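Local coordinates for protein transcriptional regulator, crp family (Thermotoga maritima, PDB 1O5L) that probably acts as a DNA-binding transcription factor of the Crp family, with a cyclic nucleotide-binding type domain ahead of a helix-turn-helix domain, at residues Gly49-Glu54 and Val88-Gly93; Ile25-Gly30 and Ser96-Ile101; Val43-Glu48 and Lys69-Ile74. One frame throughout, in Å; residues are numbered along the deposited sequence.

Contact 1. Residues Gly49-Glu54 and Val88-Gly93; sequences GTLKTE and VNVVAG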
# COMPACT_ATOMS: atom_id res chain seq x y z
N GLY A 49 -7.30 19.98 -13.68
CA GLY A 49 -8.07 19.24 -14.67
C GLY A 49 -8.75 18.01 -14.10
O GLY A 49 -9.19 18.00 -12.94
N THR A 50 -8.88 16.97 -14.92
CA THR A 50 -9.58 15.74 -14.55
C THR A 50 -9.06 14.60 -15.42
O THR A 50 -8.98 14.72 -16.65
CB THR A 50 -11.13 15.88 -14.76
OG1 THR A 50 -11.67 17.01 -14.07
CG2 THR A 50 -11.88 14.72 -14.12
N LEU A 51 -8.74 13.47 -14.78
CA LEU A 51 -8.32 12.27 -15.48
C LEU A 51 -9.37 11.18 -15.36
O LEU A 51 -10.18 11.20 -14.43
CB LEU A 51 -7.00 11.78 -14.91
CG LEU A 51 -5.90 12.85 -14.83
CD1 LEU A 51 -4.67 12.25 -14.24
CD2 LEU A 51 -5.62 13.44 -16.21
N LYS A 52 -9.37 10.26 -16.33
CA LYS A 52 -10.18 9.02 -16.30
C LYS A 52 -9.29 7.79 -16.31
O LYS A 52 -8.31 7.72 -17.06
CB LYS A 52 -11.12 8.98 -17.50
CG LYS A 52 -12.31 9.90 -17.32
CD LYS A 52 -12.62 10.71 -18.54
CE LYS A 52 -13.23 9.87 -19.66
NZ LYS A 52 -14.41 10.61 -20.27
N THR A 53 -9.61 6.83 -15.44
CA THR A 53 -8.91 5.56 -15.43
C THR A 53 -9.82 4.52 -16.06
O THR A 53 -11.00 4.42 -15.71
CB THR A 53 -8.47 5.15 -14.00
OG1 THR A 53 -9.58 5.10 -13.09
CG2 THR A 53 -7.52 6.16 -13.38
N GLU A 54 -9.27 3.76 -17.01
CA GLU A 54 -10.04 2.77 -17.73
C GLU A 54 -9.25 1.49 -17.95
O GLU A 54 -8.11 1.52 -18.43
CB GLU A 54 -10.58 3.36 -19.05
CG GLU A 54 -9.51 3.68 -20.07
CD GLU A 54 -10.00 4.50 -21.28
OE1 GLU A 54 -11.10 5.10 -21.22
OE2 GLU A 54 -9.24 4.53 -22.29
N VAL A 88 -3.89 0.52 -15.35
CA VAL A 88 -4.99 0.99 -16.20
C VAL A 88 -4.48 2.03 -17.17
O VAL A 88 -3.47 2.66 -16.92
CB VAL A 88 -6.13 1.65 -15.34
CG1 VAL A 88 -6.71 0.64 -14.34
CG2 VAL A 88 -5.64 2.88 -14.60
N ASN A 89 -5.20 2.22 -18.27
CA ASN A 89 -5.08 3.44 -19.05
C ASN A 89 -5.42 4.66 -18.19
O ASN A 89 -6.39 4.64 -17.43
CB ASN A 89 -6.02 3.41 -20.23
CG ASN A 89 -5.55 2.53 -21.36
OD1 ASN A 89 -4.51 1.89 -21.31
ND2 ASN A 89 -6.33 2.51 -22.41
N VAL A 90 -4.61 5.71 -18.29
CA VAL A 90 -4.91 7.00 -17.69
C VAL A 90 -5.11 8.00 -18.83
O VAL A 90 -4.21 8.21 -19.64
CB VAL A 90 -3.80 7.46 -16.71
CG1 VAL A 90 -4.17 8.79 -16.02
CG2 VAL A 90 -3.55 6.40 -15.65
N VAL A 91 -6.29 8.61 -18.87
CA VAL A 91 -6.70 9.47 -19.98
C VAL A 91 -7.19 10.83 -19.46
O VAL A 91 -7.85 10.88 -18.43
CB VAL A 91 -7.85 8.82 -20.76
CG1 VAL A 91 -8.16 9.63 -22.03
CG2 VAL A 91 -7.51 7.36 -21.10
N ALA A 92 -6.87 11.91 -20.19
CA ALA A 92 -7.35 13.26 -19.82
C ALA A 92 -8.83 13.38 -20.15
O ALA A 92 -9.23 13.18 -21.30
CB ALA A 92 -6.55 14.35 -20.54
N GLY A 93 -9.64 13.68 -19.13
CA GLY A 93 -11.07 13.92 -19.31
C GLY A 93 -11.33 15.34 -19.79
O GLY A 93 -12.34 15.61 -20.43
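Leu51-Glu54 and Asn89-Ala92 run antiparallel at 152°, their axes 4.5 Å apart at the closest point, with Lys52 opposite Val91 and Glu54 opposite Asn89 as the hydrogen-bonded pairs. The Lys52-Val91 pair closes both ways: Lys52 N donates almost straight to Val91 O at 2.7 Å, and Val91 N returns a bond to Lys52 O at 2.9 Å. At the Glu54-Asn89 pair the bond from Glu54 N to Asn89 O is sound, whereas its return from Asn89 N to Glu54 O is bent and weak. Gly93 N adds a further bond, donating to Thr50 O.

On the face carrying Lys52, Glu54, Asn89 and Val91, the Glu54 side chain starts between its own backbone N and carbonyl carbon (chi1 67°) and then runs extended. This course brings CG within 3.5 Å of Asn89 CB and sets OE2 3.5 Å from Val91 CG2, so the carboxylate oxygen rests against that methyl group. The carboxylate and the Asn89 amide are turned 45° apart with no hydrogen bond assigned between them; Asn89 OD1 accepts from Gln36 N. Farther along, the bent Lys52 chain lays CD 3.6 Å from Gly93 CA. On the face of Thr53 and Val90 the contacts are apolar: Val88 CG2 reaches in from one end to Thr53 CB at 3.7 Å, and Leu51 CD1 from the other to Val90 CG1 at 3.9 Å.

These two strands are the inner pair of a four-stranded antiparallel sheet in the cyclic nucleotide-binding type domain. Strand 62-68 flanks strand 51-56, and strand 32-34 flanks 89-92. Leu51 also touches Ser96 and Ile98 of strand 96-102, while Val88 packs on Phe136, in helix 114-139 of the second subunit.

Contact 2. Residues Ile25-Gly30 and Ser96-Ile101; sequences IVFRKG and SKILSI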
# COMPACT_ATOMS: atom_id res chain seq x y z
N ILE A 25 3.81 18.62 -17.17
CA ILE A 25 3.33 18.11 -18.45
C ILE A 25 1.84 18.35 -18.55
O ILE A 25 1.09 18.09 -17.60
CB ILE A 25 3.62 16.59 -18.63
CG1 ILE A 25 5.05 16.23 -18.30
CG2 ILE A 25 3.38 16.17 -20.10
CD1 ILE A 25 5.19 14.78 -17.88
N VAL A 26 1.44 18.81 -19.74
CA VAL A 26 0.07 19.15 -20.04
C VAL A 26 -0.54 18.21 -21.10
O VAL A 26 0.18 17.73 -22.00
CB VAL A 26 -0.05 20.64 -20.49
CG1 VAL A 26 0.70 21.57 -19.52
CG2 VAL A 26 0.47 20.82 -21.90
N PHE A 27 -1.84 17.97 -21.01
CA PHE A 27 -2.57 17.12 -21.95
C PHE A 27 -3.87 17.74 -22.38
O PHE A 27 -4.53 18.39 -21.58
CB PHE A 27 -2.85 15.75 -21.34
CG PHE A 27 -1.61 15.03 -20.85
CD1 PHE A 27 -1.11 15.27 -19.57
CD2 PHE A 27 -0.96 14.12 -21.67
CE1 PHE A 27 0.03 14.62 -19.13
CE2 PHE A 27 0.17 13.46 -21.24
CZ PHE A 27 0.68 13.69 -19.97
N ARG A 28 -4.24 17.56 -23.64
CA ARG A 28 -5.51 18.04 -24.16
C ARG A 28 -6.57 17.01 -23.82
O ARG A 28 -6.27 15.88 -23.51
CB ARG A 28 -5.46 18.23 -25.68
CG ARG A 28 -4.31 19.11 -26.22
N LYS A 29 -7.83 17.42 -23.89
CA LYS A 29 -8.94 16.53 -23.64
C LYS A 29 -8.86 15.29 -24.56
O LYS A 29 -8.62 15.41 -25.75
CB LYS A 29 -10.26 17.28 -23.86
CG LYS A 29 -11.49 16.46 -23.62
CD LYS A 29 -12.75 17.26 -23.87
CE LYS A 29 -13.96 16.65 -23.14
NZ LYS A 29 -15.26 17.05 -23.76
N GLY A 30 -9.02 14.10 -23.99
CA GLY A 30 -8.94 12.87 -24.78
C GLY A 30 -7.55 12.30 -25.01
O GLY A 30 -7.44 11.19 -25.52
N SER A 96 -5.58 19.17 -18.92
CA SER A 96 -5.03 18.88 -17.60
C SER A 96 -3.52 19.14 -17.54
O SER A 96 -2.85 19.28 -18.58
CB SER A 96 -5.32 17.43 -17.23
OG SER A 96 -6.71 17.13 -17.22
N LYS A 97 -3.01 19.26 -16.31
CA LYS A 97 -1.58 19.45 -16.05
C LYS A 97 -1.16 18.55 -14.91
O LYS A 97 -1.86 18.40 -13.91
CB LYS A 97 -1.24 20.90 -15.69
CG LYS A 97 -1.81 21.93 -16.65
CD LYS A 97 -1.30 23.34 -16.37
CE LYS A 97 -1.89 24.34 -17.33
NZ LYS A 97 -1.58 25.73 -16.89
N ILE A 98 0.03 17.98 -15.07
CA ILE A 98 0.57 17.00 -14.16
C ILE A 98 1.98 17.40 -13.79
O ILE A 98 2.69 18.02 -14.59
CB ILE A 98 0.48 15.62 -14.87
CG1 ILE A 98 -0.95 15.10 -14.73
CG2 ILE A 98 1.51 14.57 -14.34
CD1 ILE A 98 -1.26 13.95 -15.66
N LEU A 99 2.37 17.06 -12.56
CA LEU A 99 3.73 17.20 -12.08
C LEU A 99 4.36 15.81 -12.09
O LEU A 99 3.74 14.85 -11.61
CB LEU A 99 3.75 17.76 -10.65
CG LEU A 99 5.09 17.90 -9.89
CD1 LEU A 99 6.14 18.79 -10.59
CD2 LEU A 99 4.77 18.43 -8.47
N SER A 100 5.58 15.74 -12.61
CA SER A 100 6.31 14.52 -12.79
C SER A 100 7.64 14.63 -12.02
O SER A 100 8.52 15.38 -12.43
CB SER A 100 6.58 14.31 -14.30
OG SER A 100 7.17 13.04 -14.57
N ILE A 101 7.75 13.90 -10.92
CA ILE A 101 8.96 13.89 -10.10
C ILE A 101 9.72 12.55 -10.26
O ILE A 101 9.11 11.51 -10.07
CB ILE A 101 8.60 14.07 -8.59
CG1 ILE A 101 7.75 15.35 -8.39
CG2 ILE A 101 9.85 14.10 -7.74
CD1 ILE A 101 7.28 15.55 -6.98
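Ile25 and Ile98 exchange two backbone hydrogen bonds, Ile98 N to Ile25 O at 2.7 Å and Ile25 N to Ile98 O at 2.9 Å. Two residues on, Phe27 and Ser96 repeat the exchange: Phe27 N reaches Ser96 O at 2.9 Å, and Ser96 N reaches Phe27 O at 3.0 Å. The amides and carbonyls of both pairs are thereby satisfied across the strands. Between them, Val26 and Lys97 form a non-hydrogen-bonded pair, and the other edge of Lys97 bonds to the backbone of Leu47 and Glu48.

The side-chain hydroxyls find partners elsewhere. Ser96 OG is hydrogen-bonded to Glu94 O and Thr50 N, and Ser100 OG to Asp42 OD2; Ser100 CB meanwhile meets Ile25 CD1. Past the strand, Arg28 N and Lys29 N bond to the side chains of Glu31 and Asn95.

On the buried face, Phe27 CG stands anti to the carbonyl carbon (chi1 -56°), which sets the ring where Ile98 CD1 approaches it obliquely, 3.8 Å from CE1; the Phe27 side chain also touches Val33. On the outer face Val26 and Lys97 run alongside each other in the same direction, CG1 of the valine 3.8 Å from CG of the lysine.

Here an edge strand is paired with an inner strand, forming the border of one sheet of the cupin-like beta-sandwich, the fold of cyclic nucleotide-binding domains.

Contact 3. Residues Val43-Glu48 and Lys69-Ile74; sequences VLILLE and KPVQII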
# COMPACT_ATOMS: atom_id res chain seq x y z
N VAL A 43 6.94 9.65 -10.36
CA VAL A 43 5.74 9.86 -9.58
C VAL A 43 4.95 11.02 -10.25
O VAL A 43 5.46 12.14 -10.47
CB VAL A 43 6.11 10.22 -8.12
CG1 VAL A 43 4.86 10.51 -7.29
CG2 VAL A 43 6.96 9.13 -7.48
N LEU A 44 3.69 10.74 -10.56
CA LEU A 44 2.82 11.70 -11.26
C LEU A 44 1.80 12.28 -10.28
O LEU A 44 1.14 11.53 -9.55
CB LEU A 44 2.12 11.01 -12.43
CG LEU A 44 2.99 10.28 -13.46
CD1 LEU A 44 2.13 9.83 -14.60
CD2 LEU A 44 4.18 11.14 -14.02
N ILE A 45 1.65 13.61 -10.29
CA ILE A 45 0.67 14.30 -9.45
C ILE A 45 -0.22 15.18 -10.32
O ILE A 45 0.29 16.04 -11.05
CB ILE A 45 1.39 15.16 -8.34
CG1 ILE A 45 2.29 14.28 -7.46
CG2 ILE A 45 0.38 15.91 -7.46
CD1 ILE A 45 3.17 15.07 -6.50
N LEU A 46 -1.53 14.98 -10.24
CA LEU A 46 -2.49 15.81 -10.95
C LEU A 46 -2.66 17.17 -10.26
O LEU A 46 -3.18 17.24 -9.12
CB LEU A 46 -3.87 15.14 -11.05
CG LEU A 46 -4.95 15.93 -11.77
CD1 LEU A 46 -4.59 16.08 -13.25
CD2 LEU A 46 -6.34 15.25 -11.63
N LEU A 47 -2.29 18.21 -11.00
CA LEU A 47 -2.26 19.59 -10.54
C LEU A 47 -3.58 20.28 -10.81
O LEU A 47 -4.08 21.00 -9.95
CB LEU A 47 -1.16 20.38 -11.28
CG LEU A 47 0.29 19.98 -10.98
CD1 LEU A 47 1.26 20.69 -11.92
CD2 LEU A 47 0.62 20.26 -9.50
N GLU A 48 -4.08 20.11 -12.03
CA GLU A 48 -5.33 20.70 -12.45
C GLU A 48 -5.96 19.91 -13.60
O GLU A 48 -5.25 19.27 -14.37
CB GLU A 48 -5.18 22.17 -12.82
CG GLU A 48 -3.88 22.58 -13.48
CD GLU A 48 -3.87 24.09 -13.78
OE1 GLU A 48 -4.58 24.51 -14.74
OE2 GLU A 48 -3.17 24.84 -13.03
N LYS A 69 -9.50 13.74 -9.57
CA LYS A 69 -9.55 15.19 -9.45
C LYS A 69 -8.29 15.65 -8.73
O LYS A 69 -7.65 14.87 -8.03
CB LYS A 69 -10.78 15.62 -8.66
CG LYS A 69 -12.13 15.29 -9.31
CD LYS A 69 -12.46 16.32 -10.39
CE LYS A 69 -13.88 16.17 -10.95
NZ LYS A 69 -14.02 16.91 -12.27
N PRO A 70 -7.90 16.92 -8.90
CA PRO A 70 -6.69 17.41 -8.27
C PRO A 70 -6.91 17.67 -6.77
O PRO A 70 -8.02 17.88 -6.37
CB PRO A 70 -6.40 18.71 -9.04
CG PRO A 70 -7.53 18.89 -10.03
CD PRO A 70 -8.59 17.95 -9.69
N VAL A 71 -5.87 17.64 -5.91
CA VAL A 71 -4.48 17.37 -6.25
C VAL A 71 -4.12 16.05 -5.63
O VAL A 71 -4.17 15.91 -4.42
CB VAL A 71 -3.55 18.45 -5.65
CG1 VAL A 71 -2.15 18.23 -6.06
CG2 VAL A 71 -4.00 19.85 -6.04
N GLN A 72 -3.69 15.09 -6.45
CA GLN A 72 -3.48 13.70 -6.03
C GLN A 72 -2.33 13.04 -6.76
O GLN A 72 -2.16 13.29 -7.95
CB GLN A 72 -4.70 12.86 -6.42
CG GLN A 72 -5.82 12.87 -5.47
CD GLN A 72 -6.89 11.86 -5.92
OE1 GLN A 72 -6.61 10.63 -5.99
NE2 GLN A 72 -8.10 12.37 -6.26
N ILE A 73 -1.63 12.13 -6.08
CA ILE A 73 -0.69 11.20 -6.72
C ILE A 73 -1.47 10.12 -7.49
O ILE A 73 -2.42 9.58 -6.98
CB ILE A 73 0.24 10.51 -5.69
CG1 ILE A 73 1.03 11.54 -4.88
CG2 ILE A 73 1.24 9.55 -6.43
CD1 ILE A 73 1.57 11.02 -3.56
N ILE A 74 -1.04 9.83 -8.71
CA ILE A 74 -1.60 8.78 -9.53
C ILE A 74 -0.96 7.37 -9.31
O ILE A 74 0.25 7.20 -9.44
CB ILE A 74 -1.44 9.19 -11.00
CG1 ILE A 74 -2.22 10.49 -11.24
CG2 ILE A 74 -1.88 8.04 -11.95
CD1 ILE A 74 -1.89 11.16 -12.53
O HOH W 1 2.55 8.05 -10.45
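Leu44 O accepts a nearly straight hydrogen bond from Ile74 N at 2.9 Å (172° at the hydrogen), with Ile73 CA supplying a further CA-H...O contact to the same oxygen. The pairing joins strand 42-48 to the short, weakly bonded strand at about 72-73, at the border of an antiparallel sheet of the Crp-type beta-sandwich. Next along, Leu46 N donates to Gln72 O at 2.9 Å, but the return bond from Gln72 N to Leu46 O is long and weak. A water links Leu44 N, from which it accepts, to Ile74 O, to which it donates at 2.7 Å.

Ile45 and Ile73 share one face, their CG1 atoms meeting at 4.0 Å. Ile45 CG2, placed anti to its own backbone N, reaches Val71 CG1 at 3.7 Å, and Val43 CG1 packs against Ile73 CG2. This apolar row continues outside the two segments onto Leu15 and Ile79. The opposite face carries Leu46, which together with Ile74 also touches Leu51 of the other sheet.

Near its end strand 42-48 departs from regular pairing: Leu47 and Glu48 both face Lys97 in a classic beta bulge. Pro70 packs against the bulge, its CG 3.7 Å from Glu48 CA, and the peptide bond between Pro70 and Val71 is cis. With Leu46 CG anti to the backbone N (chi1 180°), the leucine chain swings across to the backbone before the proline, CD2 stopping 3.5 Å from Lys69 C.

Overall arrangement
All three contacts lie within the cyclic nucleotide-binding type domain, their centres 9 to 11 Å apart. Contacts 2 and 3 belong to one four-stranded sheet, where strands 96-102 and 42-48 are neighbours; contact 1 is the middle of the other sheet. Along the chain, contact 2 spans both others, whereas the segments of contacts 1 and 3 alternate. Strand 42-48 leads directly into 51-56, and 89-92 into 96-102, so the chain passes between sheets at these points. Leu51 packs between the layers, while Thr50 OG1 is hydrogen-bonded to Lys69 NZ and Gly30 N probably to Ala92 O. The contacts thus build the two sheets, and the chain crossings together with packing between the layers hold them as one sandwich.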